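Local coordinates for o-succinylbenzoate synthase (Synechococcus elongatus, PDB 2OZT), which catalyses the dehydration of 2-succinyl-6-hydroxy-2,4-cyclohexadiene-1-carboxylate to 2-succinylbenzoate, a divalent-metal-dependent step on the route to phylloquinone, at residues 104-109 against 286-291; 239-244 against 265-270. One frame throughout, in Å; residues are numbered along the deposited sequence.

Interaction 1: 104-109 against 286-291; sequences RVRPWP and LLETWQ
The irregular chain 104-109 runs past the last turn of helix 277-290 with the CA atoms of V105 and E288 6.9 Å apart, a spacing bridged by side chains and one water. R106 grips E288 side-on with two nitrogens: NE reaches OE2 at 2.9 Å on the syn side of the carboxylate, while NH2 reaches OE1 at 3.0 Å from above the carboxylate plane. Both bonds are nearly straight (165°), although the two flat groups are turned 42° apart. R106 can do this because its chain bends at chi3 (77°), which also lays the guanidinium over CH2 of W108. A water accepts from R106 N and W108 NE1 and donates to E288 OE2 at 2.7 Å, so this oxygen serves both the arginine and the water. In this enolase-superfamily enzyme, the contact ties the segment leading into the first barrel strand, 112-114, to the C-terminal end of helix 277-290, which follows barrel strand 268-270. The broad indole of W108 suits the junction: NE1 lies 3.7 Å from CB of L287, and CZ2 comes 3.5 Å from L287 O. Beyond the helix end, Q291 takes positive phi and turns its amide back, NE2 donating to E288 O at 2.9 Å; its CD lies at the edge of the W108 ring, amide and indole almost perpendicular.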
loop_
_atom_site.group_PDB
_atom_site.type_symbol
_atom_site.label_atom_id
_atom_site.label_comp_id
_atom_site.label_asym_id
_atom_site.label_seq_id
_atom_site.Cartn_x
_atom_site.Cartn_y
_atom_site.Cartn_z
ATOM N N ARG A 104 0.114 -4.548 20.196
ATOM C CA ARG A 104 -1.340 -4.544 20.250
ATOM C C ARG A 104 -1.846 -4.084 18.893
ATOM O O ARG A 104 -1.421 -3.050 18.390
ATOM C CB ARG A 104 -1.809 -3.570 21.345
ATOM C CG ARG A 104 -3.321 -3.359 21.427
ATOM C CD ARG A 104 -4.026 -4.650 21.824
ATOM N NE ARG A 104 -3.792 -5.016 23.222
ATOM C CZ ARG A 104 -3.761 -6.269 23.675
ATOM N NH1 ARG A 104 -3.927 -7.292 22.840
ATOM N NH2 ARG A 104 -3.549 -6.498 24.965
ATOM N N VAL A 105 -2.681 -4.899 18.273
ATOM C CA VAL A 105 -3.223 -4.541 16.965
ATOM C C VAL A 105 -4.697 -4.886 16.952
ATOM O O VAL A 105 -5.211 -5.508 17.888
ATOM C CB VAL A 105 -2.472 -5.237 15.775
ATOM C CG1 VAL A 105 -1.002 -4.860 15.744
ATOM C CG2 VAL A 105 -2.622 -6.713 15.820
ATOM N N ARG A 106 -5.387 -4.448 15.917
ATOM C CA ARG A 106 -6.807 -4.710 15.818
ATOM C C ARG A 106 -7.210 -4.995 14.377
ATOM O O ARG A 106 -6.485 -4.608 13.439
ATOM C CB ARG A 106 -7.618 -3.558 16.413
ATOM C CG ARG A 106 -7.856 -2.428 15.470
ATOM C CD ARG A 106 -8.622 -1.294 16.114
ATOM N NE ARG A 106 -7.757 -0.488 16.975
ATOM C CZ ARG A 106 -8.202 0.568 17.648
ATOM N NH1 ARG A 106 -9.496 0.912 17.540
ATOM N NH2 ARG A 106 -7.380 1.273 18.394
ATOM N N PRO A 107 -8.318 -5.739 14.219
ATOM C CA PRO A 107 -8.975 -5.777 12.944
ATOM C C PRO A 107 -9.394 -4.367 12.566
ATOM O O PRO A 107 -10.011 -3.641 13.354
ATOM C CB PRO A 107 -10.211 -6.667 13.205
ATOM C CG PRO A 107 -10.413 -6.601 14.664
ATOM C CD PRO A 107 -9.017 -6.585 15.206
ATOM N N TRP A 108 -8.955 -3.971 11.386
ATOM C CA TRP A 108 -9.557 -2.874 10.651
ATOM C C TRP A 108 -10.305 -3.429 9.454
ATOM O O TRP A 108 -9.943 -4.516 8.957
ATOM C CB TRP A 108 -8.426 -1.981 10.158
ATOM C CG TRP A 108 -7.632 -1.372 11.280
ATOM C CD1 TRP A 108 -6.411 -1.784 11.746
ATOM C CD2 TRP A 108 -8.013 -0.242 12.094
ATOM N NE1 TRP A 108 -6.007 -0.982 12.779
ATOM C CE2 TRP A 108 -6.964 -0.034 13.023
ATOM C CE3 TRP A 108 -9.122 0.591 12.141
ATOM C CZ2 TRP A 108 -6.982 1.001 13.965
ATOM C CZ3 TRP A 108 -9.136 1.641 13.112
ATOM C CH2 TRP A 108 -8.072 1.803 14.013
ATOM N N PRO A 109 -11.338 -2.711 8.991
ATOM C CA PRO A 109 -12.019 -3.169 7.775
ATOM C C PRO A 109 -11.024 -3.280 6.628
ATOM O O PRO A 109 -10.132 -2.404 6.502
ATOM C CB PRO A 109 -13.001 -2.040 7.472
ATOM C CG PRO A 109 -13.318 -1.454 8.821
ATOM C CD PRO A 109 -11.975 -1.493 9.540
ATOM N N LEU A 286 1.332 0.933 13.637
ATOM C CA LEU A 286 1.243 2.351 13.318
ATOM C C LEU A 286 -0.228 2.824 13.157
ATOM O O LEU A 286 -0.565 3.953 13.496
ATOM C CB LEU A 286 2.006 2.641 12.017
ATOM C CG LEU A 286 3.544 2.542 12.190
ATOM C CD1 LEU A 286 4.230 2.368 10.847
ATOM C CD2 LEU A 286 4.040 3.819 12.876
ATOM N N LEU A 287 -1.084 1.953 12.623
ATOM C CA LEU A 287 -2.493 2.296 12.492
ATOM C C LEU A 287 -3.192 2.525 13.826
ATOM O O LEU A 287 -4.255 3.139 13.860
ATOM C CB LEU A 287 -3.216 1.209 11.695
ATOM C CG LEU A 287 -2.762 1.047 10.199
ATOM C CD1 LEU A 287 -3.499 -0.071 9.502
ATOM C CD2 LEU A 287 -2.934 2.358 9.438
ATOM N N GLU A 288 -2.620 2.033 14.933
ATOM C CA GLU A 288 -3.220 2.348 16.253
ATOM C C GLU A 288 -3.083 3.854 16.532
ATOM O O GLU A 288 -3.906 4.411 17.263
ATOM C CB GLU A 288 -2.548 1.571 17.378
ATOM C CG GLU A 288 -2.782 0.053 17.378
ATOM C CD GLU A 288 -4.214 -0.272 17.737
ATOM O OE1 GLU A 288 -4.648 0.082 18.862
ATOM O OE2 GLU A 288 -4.925 -0.850 16.901
ATOM N N THR A 289 -2.049 4.475 15.983
ATOM C CA THR A 289 -1.903 5.939 16.061
ATOM C C THR A 289 -2.724 6.652 14.972
ATOM O O THR A 289 -3.517 7.540 15.287
ATOM C CB THR A 289 -0.442 6.337 16.036
ATOM O OG1 THR A 289 0.206 5.841 17.243
ATOM C CG2 THR A 289 -0.291 7.881 15.938
ATOM N N TRP A 290 -2.550 6.263 13.700
ATOM C CA TRP A 290 -3.192 6.985 12.619
ATOM C C TRP A 290 -4.702 6.760 12.513
ATOM O O TRP A 290 -5.405 7.642 12.012
ATOM C CB TRP A 290 -2.525 6.627 11.277
ATOM C CG TRP A 290 -1.081 7.097 11.205
ATOM C CD1 TRP A 290 -0.563 8.265 11.708
ATOM C CD2 TRP A 290 0.010 6.429 10.535
ATOM N NE1 TRP A 290 0.790 8.354 11.394
ATOM C CE2 TRP A 290 1.146 7.243 10.664
ATOM C CE3 TRP A 290 0.112 5.243 9.796
ATOM C CZ2 TRP A 290 2.389 6.886 10.123
ATOM C CZ3 TRP A 290 1.341 4.907 9.223
ATOM C CH2 TRP A 290 2.476 5.717 9.428
ATOM N N GLN A 291 -5.193 5.619 12.992
ATOM C CA GLN A 291 -6.640 5.326 13.064
ATOM C C GLN A 291 -7.381 5.516 11.746
ATOM O O GLN A 291 -8.127 6.483 11.551
ATOM C CB GLN A 291 -7.301 6.171 14.153
ATOM C CG GLN A 291 -6.674 5.861 15.510
ATOM C CD GLN A 291 -7.483 4.931 16.328
ATOM O OE1 GLN A 291 -8.707 4.985 16.315
ATOM N NE2 GLN A 291 -6.810 4.039 17.057
HETATM O O HOH W 1 -4.049 -1.924 14.627
#

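Interaction 2: 239-244 against 265-270; sequences PGFFVI and PQRLVF
R267 reaches across to the chain just before strand 241-244, where its NE and NH2 both donate to P239 O, at 3.1 and 3.2 Å. The carbonyl oxygen lies close to the guanidinium plane, so one oxygen takes both N-H groups. A bend at chi2 (-58°) carries the arginine chain past G240 O and over the ring of F241: CD sits above the ring centre, 3.9 Å from the centroid, a CH-pi contact, and the guanidinium follows as an off-centre cation-pi partner. An arginine thus fits twice, with methylenes for the aromatic face and N-H groups for the carbonyl. A leucine in its place would probably leave P239 O without these two donors and the F241 ring without its cation. Q266 OE1 receives a weak bond from R267 NH1, which may help to orient the guanidinium.

Beyond this the backbones run parallel, their strand axes 4.6 Å apart. F242 N donates to R267 O at 2.8 Å, F242 O accepts from V269 N, and I244 N donates to V269 O at 2.8 Å. These are neighbouring strands of the parallel barrel in the enolase C-terminal domain, probably the sixth and seventh, joined through helices 246-249 and 252-260 in a right-handed beta-alpha-beta crossover. F242, I244, L268 and F270 face the outer helices: 227-235 covers the first two, 252-260 the others. CD2 of L268 packs 4.0 Å from both F242 CB and I244 CG1, one branch of the leucine spanning two residues of the adjoining strand. V243 and V269 point to the barrel interior, where compact branched side chains fit: V243 touches E196 and D221, both magnesium ligands, and V269 meets Y194. Further out, H294 meets the F241 ring edge-to-face and also bonds to Q266 O, and V243 O accepts from K245 NZ, the predicted proton acceptor.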
loop_
_atom_site.group_PDB
_atom_site.type_symbol
_atom_site.label_atom_id
_atom_site.label_comp_id
_atom_site.label_asym_id
_atom_site.label_seq_id
_atom_site.Cartn_x
_atom_site.Cartn_y
_atom_site.Cartn_z
ATOM N N PRO A 239 -6.632 17.448 -4.703
ATOM C CA PRO A 239 -7.846 17.446 -3.873
ATOM C C PRO A 239 -8.427 16.056 -3.585
ATOM O O PRO A 239 -9.397 15.951 -2.835
ATOM C CB PRO A 239 -8.873 18.162 -4.777
ATOM C CG PRO A 239 -8.448 17.731 -6.161
ATOM C CD PRO A 239 -6.939 17.649 -6.148
ATOM N N GLY A 240 -7.829 15.020 -4.161
ATOM C CA GLY A 240 -8.324 13.671 -4.000
ATOM C C GLY A 240 -7.637 12.846 -2.929
ATOM O O GLY A 240 -7.166 13.374 -1.890
ATOM N N PHE A 241 -7.676 11.541 -3.160
ATOM C CA PHE A 241 -7.135 10.597 -2.189
ATOM C C PHE A 241 -5.706 10.179 -2.502
ATOM O O PHE A 241 -5.206 10.297 -3.614
ATOM C CB PHE A 241 -7.995 9.333 -2.144
ATOM C CG PHE A 241 -9.360 9.565 -1.572
ATOM C CD1 PHE A 241 -9.656 9.282 -0.252
ATOM C CD2 PHE A 241 -10.369 10.076 -2.392
ATOM C CE1 PHE A 241 -10.931 9.535 0.248
ATOM C CE2 PHE A 241 -11.650 10.282 -1.912
ATOM C CZ PHE A 241 -11.936 10.030 -0.577
ATOM N N PHE A 242 -5.021 9.708 -1.455
ATOM C CA PHE A 242 -3.653 9.215 -1.613
ATOM C C PHE A 242 -3.642 7.790 -1.068
ATOM O O PHE A 242 -4.097 7.574 0.062
ATOM C CB PHE A 242 -2.731 9.998 -0.672
ATOM C CG PHE A 242 -2.556 11.477 -0.990
ATOM C CD1 PHE A 242 -1.438 11.919 -1.666
ATOM C CD2 PHE A 242 -3.465 12.424 -0.509
ATOM C CE1 PHE A 242 -1.250 13.301 -1.903
ATOM C CE2 PHE A 242 -3.260 13.793 -0.750
ATOM C CZ PHE A 242 -2.160 14.203 -1.440
ATOM N N VAL A 243 -3.187 6.837 -1.867
ATOM C CA VAL A 243 -3.079 5.448 -1.385
ATOM C C VAL A 243 -1.631 5.278 -0.885
ATOM O O VAL A 243 -0.684 5.350 -1.670
ATOM C CB VAL A 243 -3.401 4.451 -2.508
ATOM C CG1 VAL A 243 -3.286 3.009 -2.005
ATOM C CG2 VAL A 243 -4.821 4.726 -3.070
ATOM N N ILE A 244 -1.466 5.129 0.428
ATOM C CA ILE A 244 -0.140 5.103 1.043
ATOM C C ILE A 244 0.310 3.673 1.265
ATOM O O ILE A 244 -0.395 2.893 1.949
ATOM C CB ILE A 244 -0.227 5.773 2.431
ATOM C CG1 ILE A 244 -0.705 7.231 2.344
ATOM C CG2 ILE A 244 1.140 5.699 3.171
ATOM C CD1 ILE A 244 0.175 8.144 1.459
ATOM N N PRO A 265 -6.030 13.586 6.912
ATOM C CA PRO A 265 -6.187 12.169 7.276
ATOM C C PRO A 265 -7.320 11.478 6.540
ATOM O O PRO A 265 -7.217 10.315 6.164
ATOM C CB PRO A 265 -6.473 12.216 8.808
ATOM C CG PRO A 265 -5.873 13.525 9.253
ATOM C CD PRO A 265 -5.981 14.479 8.093
ATOM N N GLN A 266 -8.442 12.171 6.315
ATOM C CA GLN A 266 -9.591 11.569 5.631
ATOM C C GLN A 266 -9.314 11.231 4.173
ATOM O O GLN A 266 -10.052 10.460 3.598
ATOM C CB GLN A 266 -10.789 12.524 5.778
ATOM C CG GLN A 266 -12.164 11.988 5.256
ATOM C CD GLN A 266 -12.352 12.088 3.770
ATOM O OE1 GLN A 266 -11.745 12.950 3.094
ATOM N NE2 GLN A 266 -13.192 11.190 3.217
ATOM N N ARG A 267 -8.262 11.803 3.595
ATOM C CA ARG A 267 -7.936 11.497 2.204
ATOM C C ARG A 267 -6.946 10.332 2.043
ATOM O O ARG A 267 -6.526 10.031 0.937
ATOM C CB ARG A 267 -7.405 12.762 1.513
ATOM C CG ARG A 267 -8.519 13.810 1.222
ATOM C CD ARG A 267 -9.604 13.234 0.377
ATOM N NE ARG A 267 -10.270 14.278 -0.389
ATOM C CZ ARG A 267 -11.575 14.547 -0.354
ATOM N NH1 ARG A 267 -12.404 13.826 0.395
ATOM N NH2 ARG A 267 -12.059 15.537 -1.095
ATOM N N LEU A 268 -6.541 9.692 3.149
ATOM C CA LEU A 268 -5.605 8.535 3.093
ATOM C C LEU A 268 -6.317 7.189 3.034
ATOM O O LEU A 268 -7.302 6.948 3.749
ATOM C CB LEU A 268 -4.678 8.520 4.324
ATOM C CG LEU A 268 -3.874 9.796 4.538
ATOM C CD1 LEU A 268 -2.885 9.537 5.647
ATOM C CD2 LEU A 268 -3.147 10.273 3.264
ATOM N N VAL A 269 -5.725 6.305 2.233
ATOM C CA VAL A 269 -6.097 4.890 2.224
ATOM C C VAL A 269 -4.782 4.120 2.354
ATOM O O VAL A 269 -3.858 4.321 1.568
ATOM C CB VAL A 269 -6.785 4.512 0.894
ATOM C CG1 VAL A 269 -7.021 2.993 0.826
ATOM C CG2 VAL A 269 -8.141 5.242 0.803
ATOM N N PHE A 270 -4.685 3.268 3.378
ATOM C CA PHE A 270 -3.462 2.520 3.546
ATOM C C PHE A 270 -3.525 1.157 2.874
ATOM O O PHE A 270 -4.485 0.431 3.066
ATOM C CB PHE A 270 -3.223 2.325 5.054
ATOM C CG PHE A 270 -2.927 3.602 5.789
ATOM C CD1 PHE A 270 -1.626 4.025 5.920
ATOM C CD2 PHE A 270 -3.941 4.345 6.384
ATOM C CE1 PHE A 270 -1.321 5.245 6.588
ATOM C CE2 PHE A 270 -3.672 5.558 7.027
ATOM C CZ PHE A 270 -2.350 5.967 7.161
#

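How the interactions relate
Interaction 2 is nested along the chain inside the loop that interaction 1 closes: 104-109 comes first, then 239-244 and 265-270, and finally 286-291. Their centres are 16 Å apart, yet they touch, because strand 268-270 of interaction 2 is followed directly by helix 277-290 of interaction 1. W290 lies nearly parallel to the F270 ring, with W290 CE3 3.5 Å from F270 CE1, and L287 packs on the same phenylalanine. Interaction 2 thus builds the barrel wall beside the metal site, whereas interaction 1 lies near the surface, where the polypeptide entering the barrel meets the helix that follows strand 268-270.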